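Local coordinates for centrosomal protein 120 (Oreochromis niloticus, PDB 6EWH), which probably works at centrioles and basal bodies in building cilia, this chain being its second C2 domain (C2B), at residues L33-A38 / V174-R179; Y18-P23 / R92-K97. The protein carries 1 engineered substitution. One frame throughout, in Å; residues are numbered along the deposited sequence. Where two conformers were deposited one is given.

Contact 1: residues L33-A38 / V174-R179; sequences LSVTVA and VAVTLR
Leu33-Ala38 and Val174-Arg179 are neighbouring antiparallel strands in the larger sheet of a C2-type beta-sandwich, with Ser34 facing Thr177 and Thr36 facing Ala175 as hydrogen-bonded pairs. Each pair closes a ring of two backbone bonds, such as Thr36 N to Ala175 O at 2.8 Å and Ala175 N to Thr36 O at 2.9 Å. Leu33-Leu178, Val35-Val176 and Val37-Val174 are the non-hydrogen-bonded pairs, where CA-H groups lean on the same carbonyls; Val174 CA comes within 3.2 Å of Thr36 O.

The two faces differ in chemistry. On one, the methyls of Val35 divide between two valines of the opposite strand. Its CG1, anti to the backbone N (chi1 178°), runs across Val174 and meets CG1 there at 4.0 Å, whereas CG2 lies alongside CG1 of Val176 in the conformer given. The end of Leu33 comes nearer the opposite strand than its CB does, with CD1 3.5 Å from Thr177 O.

The other face, with Ser34, Thr36, Ala175 and Thr177, is largely polar. In the conformer given, Ser34 OG lies between its backbone N and carbonyl carbon (chi1 63°), 3.5 Å from Thr177 CB, and hydrogen-bonds to two waters. One of these waters also hydrogen-bonds to Thr36 OG1 and donates to Ala175 O, 3.0 Å away, thereby joining both strands; the other gives only a weak bond to Thr177 O. Ala175 O thus accepts from this first water as well as from Thr36 N. Thr177 OG1 hydrogen-bonds instead to Thr144 OG1.

Strand 87-95 flanks Leu33-Ala38, pairing through Val91, Ala89 and Glu87, and strand 143-150 borders Val174-Arg179. Tyr64 and Leu66 of strand 60-66, in the second sheet, pack against Val35, and Leu66 also reaches Leu33.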
ATOM      1  N   LEU A  33      11.442  -3.199   0.125  1.00 22.09           N
ATOM      2  CA  LEU A  33      10.026  -3.399   0.417  1.00 22.07           C
ATOM      3  C   LEU A  33       9.243  -2.430  -0.463  1.00 20.33           C
ATOM      4  O   LEU A  33       9.502  -1.220  -0.437  1.00 20.69           O
ATOM      5  CB  LEU A  33       9.775  -3.103   1.887  1.00 21.38           C
ATOM      6  CG  LEU A  33       8.312  -3.160   2.318  1.00 21.79           C
ATOM      7  CD1 LEU A  33       7.747  -4.582   2.185  1.00 23.83           C
ATOM      8  CD2 LEU A  33       8.201  -2.699   3.770  1.00 24.51           C
ATOM      9  N   SER A  34       8.299  -2.950  -1.254  1.00 20.31           N
ATOM     10  CA  SER A  34       7.627  -2.122  -2.242  0.82 20.28           C
ATOM     11  C   SER A  34       6.122  -2.323  -2.199  1.00 20.88           C
ATOM     12  O   SER A  34       5.613  -3.395  -1.845  1.00 22.29           O
ATOM     13  CB  SER A  34       8.113  -2.398  -3.672  0.82 22.57           C
ATOM     14  OG  SER A  34       7.820  -3.721  -4.056  0.82 22.74           O
ATOM     15  N   VAL A  35       5.416  -1.256  -2.563  1.00 19.69           N
ATOM     16  CA  VAL A  35       3.958  -1.245  -2.663  1.00 20.51           C
ATOM     17  C   VAL A  35       3.610  -0.741  -4.055  1.00 20.26           C
ATOM     18  O   VAL A  35       4.099   0.316  -4.475  1.00 21.18           O
ATOM     19  CB  VAL A  35       3.339  -0.311  -1.614  1.00 19.70           C
ATOM     20  CG1 VAL A  35       1.805  -0.284  -1.765  1.00 21.55           C
ATOM     21  CG2 VAL A  35       3.727  -0.748  -0.216  1.00 21.77           C
ATOM     22  N   THR A  36       2.770  -1.484  -4.770  1.00 20.79           N
ATOM     23  CA  THR A  36       2.335  -1.089  -6.107  1.00 20.64           C
ATOM     24  C   THR A  36       0.820  -0.985  -6.109  1.00 21.73           C
ATOM     25  O   THR A  36       0.122  -1.939  -5.736  1.00 23.72           O
ATOM     26  CB  THR A  36       2.778  -2.099  -7.167  1.00 22.25           C
ATOM     27  OG1 THR A  36       4.192  -2.246  -7.135  1.00 23.76           O
ATOM     28  CG2 THR A  36       2.329  -1.625  -8.563  1.00 24.77           C
ATOM     29  N   VAL A  37       0.317   0.173  -6.511  1.00 20.51           N
ATOM     30  CA  VAL A  37      -1.107   0.354  -6.773  0.61 21.04           C
ATOM     31  C   VAL A  37      -1.322   0.171  -8.270  1.00 22.53           C
ATOM     32  O   VAL A  37      -0.777   0.920  -9.092  1.00 23.01           O
ATOM     33  CB  VAL A  37      -1.636   1.699  -6.247  0.61 22.14           C
ATOM     34  CG1 VAL A  37      -1.486   1.757  -4.724  0.61 25.51           C
ATOM     35  CG2 VAL A  37      -0.945   2.905  -6.908  0.61 23.91           C
ATOM     36  N   ALA A  38      -2.077  -0.863  -8.629  1.00 24.77           N
ATOM     37  CA  ALA A  38      -2.125  -1.353 -10.006  1.00 28.89           C
ATOM     38  C   ALA A  38      -3.356  -0.929 -10.803  1.00 23.57           C
ATOM     39  O   ALA A  38      -3.237  -0.658 -12.006  1.00 27.87           O
ATOM     40  CB  ALA A  38      -1.996  -2.881 -10.019  1.00 29.75           C
ATOM     41  N   VAL A 174      -3.567  -4.095  -5.358  1.00 21.21           N
ATOM     42  CA  VAL A 174      -2.301  -3.753  -4.705  1.00 22.75           C
ATOM     43  C   VAL A 174      -1.394  -4.973  -4.693  1.00 22.42           C
ATOM     44  O   VAL A 174      -1.842  -6.091  -4.427  1.00 24.46           O
ATOM     45  CB  VAL A 174      -2.531  -3.269  -3.263  1.00 23.94           C
ATOM     46  CG1 VAL A 174      -1.217  -2.837  -2.613  1.00 25.75           C
ATOM     47  CG2 VAL A 174      -3.543  -2.136  -3.218  1.00 24.66           C
ATOM     48  N   ALA A 175      -0.103  -4.748  -4.926  1.00 22.11           N
ATOM     49  CA  ALA A 175       0.906  -5.772  -4.717  1.00 23.64           C
ATOM     50  C   ALA A 175       1.934  -5.232  -3.739  1.00 21.70           C
ATOM     51  O   ALA A 175       2.462  -4.132  -3.935  1.00 23.44           O
ATOM     52  CB  ALA A 175       1.602  -6.128  -6.033  1.00 25.82           C
ATOM     53  N   VAL A 176       2.213  -5.990  -2.688  1.00 22.44           N
ATOM     54  CA  VAL A 176       3.291  -5.676  -1.755  0.60 21.83           C
ATOM     55  C   VAL A 176       4.352  -6.753  -1.895  1.00 22.23           C
ATOM     56  O   VAL A 176       4.034  -7.945  -1.917  1.00 23.66           O
ATOM     57  CB  VAL A 176       2.792  -5.561  -0.302  0.60 24.57           C
ATOM     58  CG1 VAL A 176       1.831  -4.386  -0.164  0.60 25.23           C
ATOM     59  CG2 VAL A 176       2.137  -6.862   0.162  0.60 23.65           C
ATOM     60  N   THR A 177       5.616  -6.334  -2.006  1.00 22.28           N
ATOM     61  CA  THR A 177       6.703  -7.267  -2.287  1.00 23.52           C
ATOM     62  C   THR A 177       7.884  -7.010  -1.361  1.00 22.98           C
ATOM     63  O   THR A 177       8.203  -5.862  -1.046  1.00 22.70           O
ATOM     64  CB  THR A 177       7.150  -7.113  -3.759  1.00 23.93           C
ATOM     65  OG1 THR A 177       6.104  -7.569  -4.622  1.00 25.15           O
ATOM     66  CG2 THR A 177       8.419  -7.922  -4.063  1.00 26.75           C
ATOM     67  N   LEU A 178       8.515  -8.087  -0.906  1.00 22.43           N
ATOM     68  CA  LEU A 178       9.775  -8.011  -0.178  1.00 23.04           C
ATOM     69  C   LEU A 178      10.807  -8.842  -0.925  1.00 23.71           C
ATOM     70  O   LEU A 178      10.517  -9.968  -1.334  1.00 24.90           O
ATOM     71  CB  LEU A 178       9.594  -8.550   1.239  1.00 23.76           C
ATOM     72  CG  LEU A 178      10.855  -8.576   2.106  1.00 24.27           C
ATOM     73  CD1 LEU A 178      11.343  -7.160   2.420  1.00 24.55           C
ATOM     74  CD2 LEU A 178      10.635  -9.361   3.379  1.00 26.84           C
ATOM     75  N   ARG A 179      12.007  -8.289  -1.116  1.00 23.84           N
ATOM     76  CA  ARG A 179      13.060  -9.063  -1.759  1.00 25.39           C
ATOM     77  C   ARG A 179      14.413  -8.597  -1.250  1.00 24.50           C
ATOM     78  O   ARG A 179      14.568  -7.452  -0.818  1.00 25.09           O
ATOM     79  CB  ARG A 179      13.002  -8.919  -3.287  1.00 25.65           C
ATOM     80  CG  ARG A 179      13.206  -7.500  -3.776  1.00 25.33           C
ATOM     81  CD  ARG A 179      12.988  -7.394  -5.274  1.00 32.87           C
ATOM     82  NE  ARG A 179      13.179  -6.020  -5.734  1.00 30.77           N
ATOM     83  CZ  ARG A 179      14.362  -5.459  -5.951  1.00 30.92           C
ATOM     84  NH1 ARG A 179      15.481  -6.143  -5.755  1.00 30.99           N
ATOM     85  NH2 ARG A 179      14.427  -4.198  -6.363  1.00 40.89           N
TER
HETATM   86  O   HOH W   1       5.197  -3.769  -5.048  1.00 27.11           O
HETATM   87  O   HOH W   2      10.340  -5.022  -3.407  1.00 29.75           O

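Contact 2: residues Y18-P23 / R92-K97; sequences YHQVGP and RIRSSK
His19 grips Arg92 O twice, through its backbone N at 2.8 Å and through ND1 at 3.2 Å. The two donors approach from opposite faces of the carbonyl plane, and the oxygen lies in the imidazole plane. Further along this parallel pairing, Arg94 N bonds to His19 O and Val21 N to Arg94 O.

Gln20 bends at chi2 (73°), bringing OE1 to Arg94 NH1 at 2.9 Å; the oxygen lies in the guanidinium plane, although the amide is turned 65° from it. Tyr18 runs beside the extended Arg94 chain, its OH 3.5 Å from CD. Ser95 OG donates to Val21 O at 2.7 Å from above the carbonyl plane, while Val21 CG2 packs on Ile93 CG2 (3.6 Å).

In the next shell, Gln20 NE2 donates to Gly22 O and Cys27 O, and Arg94 NH1 also reaches Ala24 O. Replacing Gln20 by an alanine is likely to cost Arg94 NH1 its amide partner, leaving it Ala24 O, and to deprive the carbonyls of Gly22 and Cys27 of their shared donor.

Strand 10-13 borders Tyr18-Val21, strand 29-41 flanks Arg92-Ser95, and helix 97-105, N-capped by Ser96, packs on Val21 and Ile93.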
ATOM      1  N   TYR A  18      18.516   4.555   3.577  1.00 38.41           N
ATOM      2  CA  TYR A  18      17.913   3.262   3.873  1.00 32.04           C
ATOM      3  C   TYR A  18      17.473   3.241   5.331  1.00 35.54           C
ATOM      4  O   TYR A  18      17.839   4.109   6.127  1.00 40.83           O
ATOM      5  CB  TYR A  18      18.834   2.081   3.527  1.00 32.79           C
ATOM      6  CG  TYR A  18      20.148   2.036   4.289  1.00 33.22           C
ATOM      7  CD1 TYR A  18      20.182   1.714   5.640  1.00 31.74           C
ATOM      8  CD2 TYR A  18      21.348   2.265   3.640  1.00 40.01           C
ATOM      9  CE1 TYR A  18      21.377   1.660   6.332  1.00 40.30           C
ATOM     10  CE2 TYR A  18      22.550   2.203   4.324  1.00 43.10           C
ATOM     11  CZ  TYR A  18      22.554   1.904   5.667  1.00 46.37           C
ATOM     12  OH  TYR A  18      23.742   1.845   6.354  1.00 52.74           O
ATOM     13  N   HIS A  19      16.688   2.226   5.682  1.00 29.49           N
ATOM     14  CA  HIS A  19      16.205   2.037   7.044  1.00 30.23           C
ATOM     15  C   HIS A  19      16.900   0.830   7.657  1.00 34.00           C
ATOM     16  O   HIS A  19      16.897  -0.254   7.070  1.00 32.97           O
ATOM     17  CB  HIS A  19      14.691   1.802   7.027  1.00 30.25           C
ATOM     18  CG  HIS A  19      13.915   2.917   6.396  1.00 33.74           C
ATOM     19  ND1 HIS A  19      13.888   3.128   5.034  1.00 34.03           N
ATOM     20  CD2 HIS A  19      13.150   3.890   6.944  1.00 38.25           C
ATOM     21  CE1 HIS A  19      13.136   4.182   4.769  1.00 36.27           C
ATOM     22  NE2 HIS A  19      12.676   4.662   5.911  1.00 35.21           N
ATOM     23  N   GLN A  20      17.503   1.013   8.836  1.00 32.90           N
ATOM     24  CA  GLN A  20      18.128  -0.093   9.555  1.00 31.83           C
ATOM     25  C   GLN A  20      17.100  -0.769  10.455  1.00 35.26           C
ATOM     26  O   GLN A  20      16.419  -0.100  11.239  1.00 39.96           O
ATOM     27  CB  GLN A  20      19.298   0.410  10.404  1.00 38.05           C
ATOM     28  CG  GLN A  20      19.951  -0.674  11.278  1.00 34.80           C
ATOM     29  CD  GLN A  20      20.794  -1.657  10.478  1.00 32.92           C
ATOM     30  OE1 GLN A  20      21.550  -1.270   9.585  1.00 36.55           O
ATOM     31  NE2 GLN A  20      20.654  -2.943  10.790  1.00 34.65           N
ATOM     32  N   VAL A  21      16.987  -2.092  10.337  1.00 31.93           N
ATOM     33  CA  VAL A  21      16.118  -2.902  11.185  1.00 32.64           C
ATOM     34  C   VAL A  21      16.976  -3.966  11.856  1.00 35.14           C
ATOM     35  O   VAL A  21      17.542  -4.838  11.183  1.00 33.40           O
ATOM     36  CB  VAL A  21      14.962  -3.541  10.397  1.00 30.69           C
ATOM     37  CG1 VAL A  21      14.091  -4.384  11.336  1.00 35.32           C
ATOM     38  CG2 VAL A  21      14.132  -2.470   9.711  1.00 31.63           C
ATOM     39  N   GLY A  22      17.077  -3.893  13.178  1.00 37.76           N
ATOM     40  CA  GLY A  22      17.928  -4.790  13.921  1.00 38.65           C
ATOM     41  C   GLY A  22      19.285  -4.169  14.169  1.00 39.56           C
ATOM     42  O   GLY A  22      19.636  -3.140  13.582  1.00 38.70           O
ATOM     43  N   PRO A  23      20.076  -4.781  15.051  1.00 44.56           N
ATOM     44  CA  PRO A  23      21.400  -4.223  15.359  1.00 46.25           C
ATOM     45  C   PRO A  23      22.270  -4.158  14.113  1.00 43.78           C
ATOM     46  O   PRO A  23      22.374  -5.126  13.352  1.00 43.08           O
ATOM     47  CB  PRO A  23      21.965  -5.189  16.408  1.00 48.29           C
ATOM     48  CG  PRO A  23      21.188  -6.453  16.231  1.00 51.81           C
ATOM     49  CD  PRO A  23      19.818  -6.045  15.759  1.00 42.87           C
ATOM     50  N   ARG A  92      14.366   1.063   0.965  1.00 23.04           N
ATOM     51  CA  ARG A  92      15.486   0.163   1.177  1.00 24.38           C
ATOM     52  C   ARG A  92      15.657  -0.102   2.666  1.00 24.48           C
ATOM     53  O   ARG A  92      15.555   0.814   3.490  1.00 26.50           O
ATOM     54  CB  ARG A  92      16.780   0.758   0.613  1.00 25.06           C
ATOM     55  CG  ARG A  92      16.762   0.917  -0.894  1.00 29.36           C
ATOM     56  CD  ARG A  92      18.045   1.625  -1.365  1.00 31.59           C
ATOM     57  NE  ARG A  92      19.189   0.716  -1.352  1.00 30.26           N
ATOM     58  CZ  ARG A  92      20.435   1.079  -1.072  1.00 31.58           C
ATOM     59  NH1 ARG A  92      20.705   2.334  -0.744  1.00 38.45           N
ATOM     60  NH2 ARG A  92      21.405   0.177  -1.111  1.00 33.01           N
ATOM     61  N   ILE A  93      15.922  -1.361   3.005  1.00 23.30           N
ATOM     62  CA  ILE A  93      16.042  -1.787   4.393  1.00 24.94           C
ATOM     63  C   ILE A  93      17.348  -2.555   4.545  1.00 26.44           C
ATOM     64  O   ILE A  93      17.640  -3.460   3.752  1.00 26.95           O
ATOM     65  CB  ILE A  93      14.842  -2.654   4.823  1.00 24.11           C
ATOM     66  CG1 ILE A  93      13.541  -1.865   4.724  1.00 24.47           C
ATOM     67  CG2 ILE A  93      15.027  -3.156   6.254  1.00 28.82           C
ATOM     68  CD1 ILE A  93      12.299  -2.726   4.798  1.00 25.57           C
ATOM     69  N   ARG A  94      18.141  -2.184   5.544  1.00 29.62           N
ATOM     70  CA  ARG A  94      19.336  -2.935   5.901  1.00 31.11           C
ATOM     71  C   ARG A  94      18.997  -3.742   7.151  1.00 28.90           C
ATOM     72  O   ARG A  94      18.616  -3.170   8.175  1.00 29.18           O
ATOM     73  CB  ARG A  94      20.505  -1.979   6.141  1.00 31.08           C
ATOM     74  CG  ARG A  94      21.873  -2.650   6.332  1.00 33.53           C
ATOM     75  CD  ARG A  94      22.955  -1.582   6.410  1.00 38.81           C
ATOM     76  NE  ARG A  94      24.297  -2.140   6.560  1.00 38.15           N
ATOM     77  CZ  ARG A  94      24.842  -2.485   7.725  1.00 39.10           C
ATOM     78  NH1 ARG A  94      24.165  -2.338   8.858  1.00 36.81           N
ATOM     79  NH2 ARG A  94      26.076  -2.977   7.755  1.00 40.91           N
ATOM     80  N   SER A  95      19.075  -5.064   7.049  1.00 29.12           N
ATOM     81  CA  SER A  95      18.602  -5.925   8.134  1.00 27.11           C
ATOM     82  C   SER A  95      19.162  -7.326   7.920  1.00 31.80           C
ATOM     83  O   SER A  95      20.101  -7.527   7.146  1.00 30.45           O
ATOM     84  CB  SER A  95      17.066  -5.936   8.177  1.00 27.64           C
ATOM     85  OG  SER A  95      16.570  -6.535   9.369  1.00 29.74           O
ATOM     86  N   SER A  96      18.602  -8.301   8.632  1.00 32.11           N
ATOM     87  CA  SER A  96      18.807  -9.699   8.297  1.00 29.24           C
ATOM     88  C   SER A  96      17.460 -10.317   7.960  1.00 34.16           C
ATOM     89  O   SER A  96      16.407  -9.809   8.360  1.00 35.23           O
ATOM     90  CB  SER A  96      19.470 -10.473   9.445  1.00 32.33           C
ATOM     91  OG  SER A  96      18.530 -10.771  10.465  1.00 35.72           O
ATOM     92  N   LYS A  97      17.513 -11.421   7.213  1.00 30.14           N
ATOM     93  CA  LYS A  97      16.303 -12.147   6.840  1.00 30.78           C
ATOM     94  C   LYS A  97      15.393 -12.354   8.041  1.00 30.81           C
ATOM     95  O   LYS A  97      14.214 -11.981   8.022  1.00 30.02           O
ATOM     96  CB  LYS A  97      16.692 -13.510   6.270  1.00 35.98           C
ATOM     97  CG  LYS A  97      16.583 -13.653   4.790  1.00 40.18           C
ATOM     98  CD  LYS A  97      16.394 -15.117   4.415  1.00 33.79           C
ATOM     99  CE  LYS A  97      17.369 -16.013   5.146  1.00 35.67           C
ATOM    100  NZ  LYS A  97      17.633 -17.256   4.378  1.00 37.04           N
TER

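In the fold
Contacts 1 and 2 lie in the same mixed sheet, their centres about 18 Å apart. The centre of contact 1 is about 7 Å from the centre of the chain, that of contact 2 about 20 Å. Strands 29-41 and 87-95, neighbours in the sheet, connect them, and Leu33 CB packs on Ile93 CD1 at 3.9 Å. Along the chain the segments alternate: 18-23, 33-38, 92-97, 174-179. Strand 87-95 therefore returns between two strands consecutive in sequence, and strand 171-180 adds to the other edge of 29-41. Early and late parts of this C2 domain are thus knitted into one sheet, parallel at contact 2 and antiparallel at contact 1.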